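Local coordinates for putative anti-sigma factor antagonist TM_1081 (Thermotoga maritima, PDB 3F43), which probably acts as an anti-anti-sigma factor of the STAS family, countering an anti-sigma factor and so releasing a sigma factor from inhibition, at residues K40-F44 and D45-N49. Residues are numbered along the deposited sequence; the frame is centred on the assembly and turned at random.
Sequences KKWVF and DEFLN
Trp42 and Phe47 meet as a T-shaped pair on the last turns of helix 36-48, the crossover helix of a beta-alpha-beta unit between parallel strands 22-25 and 54-58 in the SpoIIAA-like STAS fold. The Phe47 edge points at the six-membered ring of Trp42, centroids 5.2 Å apart and planes at 87°, with CE2 over the rim of the indole face. The same face carries Glu46 CG, above the pyrrole part, while Trp42 NE1 is hydrogen-bonded to O of His11, a residue of the N-terminal His tag. Phe47 also meets Tyr16 edge-to-face and rests on Val23 and Leu25, so this aromatic cluster joins the helix to strand 16-19, outermost within this chain, and to strand 22-25.

The backbone changes its spacing here. Asp45 N and Glu46 N make regular i to i+4 bonds to Lys41 O and Trp42 O, but Val43 O accepts both Phe47 N, at 3.0 Å and bent (144°), and Leu48 N, at 3.1 Å and straighter. The i to i+5 bonds of Leu48 N to Val43 O and of Asn49 N to Phe44 O, the latter 2.8 Å, mark a wider pi-type turn.

On the solvent side, Lys41 extends its chain with CG trans to the backbone N (chi1 -176°) and bends at its last torsion, placing NZ 2.8 Å from Asp45 OD2 in a salt bridge that uses the syn lone pair.

Toward helix 67-83, Leu48 CD1 touches Val43 CG1 and also lies over the face of the Phe44 ring, making a CH-pi contact 3.6 Å from the ring centroid, almost on the ring normal.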
loop_
_atom_site.group_PDB
_atom_site.type_symbol
_atom_site.label_atom_id
_atom_site.label_comp_id
_atom_site.label_asym_id
_atom_site.label_seq_id
_atom_site.Cartn_x
_atom_site.Cartn_y
_atom_site.Cartn_z
ATOM N N LYS A 40 5.493 9.093 6.015
ATOM C CA LYS A 40 5.762 9.170 4.574
ATOM C C LYS A 40 6.191 10.594 4.173
ATOM O O LYS A 40 7.223 10.781 3.513
ATOM C CB LYS A 40 4.495 8.769 3.815
ATOM C CG LYS A 40 4.680 8.690 2.293
ATOM C CD LYS A 40 4.362 10.011 1.628
ATOM C CE LYS A 40 4.145 9.840 0.142
ATOM N NZ LYS A 40 3.908 11.184 -0.438
ATOM N N LYS A 41 5.407 11.580 4.586
ATOM C CA LYS A 41 5.696 12.977 4.252
ATOM C C LYS A 41 7.052 13.383 4.782
ATOM O O LYS A 41 7.816 14.004 4.088
ATOM C CB LYS A 41 4.602 13.895 4.759
ATOM C CG LYS A 41 4.796 15.326 4.350
ATOM C CD LYS A 41 3.568 16.163 4.656
ATOM C CE LYS A 41 3.905 17.656 4.708
ATOM N NZ LYS A 41 4.756 18.123 3.560
ATOM N N TRP A 42 7.364 12.936 5.985
ATOM C CA TRP A 42 8.661 13.211 6.609
ATOM C C TRP A 42 9.835 12.578 5.834
ATOM O O TRP A 42 10.820 13.294 5.514
ATOM C CB TRP A 42 8.636 12.778 8.072
ATOM C CG TRP A 42 9.948 12.922 8.809
ATOM C CD1 TRP A 42 10.497 14.076 9.298
ATOM C CD2 TRP A 42 10.864 11.881 9.103
ATOM N NE1 TRP A 42 11.698 13.811 9.901
ATOM C CE2 TRP A 42 11.946 12.471 9.819
ATOM C CE3 TRP A 42 10.861 10.500 8.898
ATOM C CZ2 TRP A 42 13.027 11.728 10.274
ATOM C CZ3 TRP A 42 11.939 9.765 9.355
ATOM C CH2 TRP A 42 13.002 10.390 10.052
ATOM N N VAL A 43 9.685 11.324 5.412
ATOM C CA VAL A 43 10.767 10.667 4.669
ATOM C C VAL A 43 10.981 11.384 3.319
ATOM O O VAL A 43 12.115 11.648 2.904
ATOM C CB VAL A 43 10.501 9.153 4.467
ATOM C CG1 VAL A 43 11.542 8.544 3.458
ATOM C CG2 VAL A 43 10.483 8.416 5.844
ATOM N N PHE A 44 9.892 11.693 2.637
ATOM C CA PHE A 44 9.983 12.452 1.374
ATOM C C PHE A 44 10.536 13.849 1.573
ATOM O O PHE A 44 11.432 14.299 0.858
ATOM C CB PHE A 44 8.652 12.470 0.613
ATOM C CG PHE A 44 8.398 11.203 -0.168
ATOM C CD1 PHE A 44 7.985 10.057 0.445
ATOM C CD2 PHE A 44 8.590 11.175 -1.541
ATOM C CE1 PHE A 44 7.770 8.878 -0.298
ATOM C CE2 PHE A 44 8.371 10.001 -2.257
ATOM C CZ PHE A 44 7.961 8.880 -1.656
ATOM N N ASP A 45 10.013 14.584 2.546
ATOM C CA ASP A 45 10.494 15.941 2.726
ATOM C C ASP A 45 11.946 16.036 3.176
ATOM O O ASP A 45 12.702 16.917 2.696
ATOM C CB ASP A 45 9.637 16.709 3.717
ATOM C CG ASP A 45 8.258 17.048 3.211
ATOM O OD1 ASP A 45 7.965 16.988 2.002
ATOM O OD2 ASP A 45 7.445 17.429 4.067
ATOM N N GLU A 46 12.342 15.186 4.121
ATOM C CA GLU A 46 13.679 15.243 4.700
ATOM C C GLU A 46 14.773 14.567 3.891
ATOM O O GLU A 46 15.915 15.005 3.929
ATOM C CB GLU A 46 13.671 14.613 6.105
ATOM C CG GLU A 46 12.785 15.350 7.063
ATOM C CD GLU A 46 13.253 16.773 7.338
ATOM O OE1 GLU A 46 14.475 16.997 7.498
ATOM O OE2 GLU A 46 12.404 17.678 7.384
ATOM N N PHE A 47 14.430 13.492 3.188
ATOM C CA PHE A 47 15.428 12.670 2.555
ATOM C C PHE A 47 15.209 12.601 1.034
ATOM O O PHE A 47 16.044 13.072 0.277
ATOM C CB PHE A 47 15.471 11.316 3.235
ATOM C CG PHE A 47 15.643 11.420 4.733
ATOM C CD1 PHE A 47 16.746 12.058 5.260
ATOM C CD2 PHE A 47 14.668 10.936 5.583
ATOM C CE1 PHE A 47 16.885 12.211 6.623
ATOM C CE2 PHE A 47 14.789 11.101 6.960
ATOM C CZ PHE A 47 15.898 11.715 7.461
ATOM N N LEU A 48 14.130 11.948 0.607
ATOM C CA LEU A 48 13.987 11.608 -0.815
ATOM C C LEU A 48 13.961 12.864 -1.681
ATOM O O LEU A 48 14.630 12.927 -2.709
ATOM C CB LEU A 48 12.744 10.753 -1.062
ATOM C CG LEU A 48 12.769 9.372 -0.426
ATOM C CD1 LEU A 48 11.439 8.613 -0.497
ATOM C CD2 LEU A 48 13.899 8.506 -0.986
ATOM N N ASN A 49 13.221 13.883 -1.266
ATOM C CA ASN A 49 13.165 15.113 -2.060
ATOM C C ASN A 49 14.417 15.983 -1.991
ATOM O O ASN A 49 14.564 16.912 -2.777
ATOM C CB ASN A 49 11.904 15.916 -1.724
ATOM C CG ASN A 49 10.605 15.169 -2.070
ATOM O OD1 ASN A 49 10.590 14.185 -2.828
ATOM N ND2 ASN A 49 9.502 15.645 -1.513
#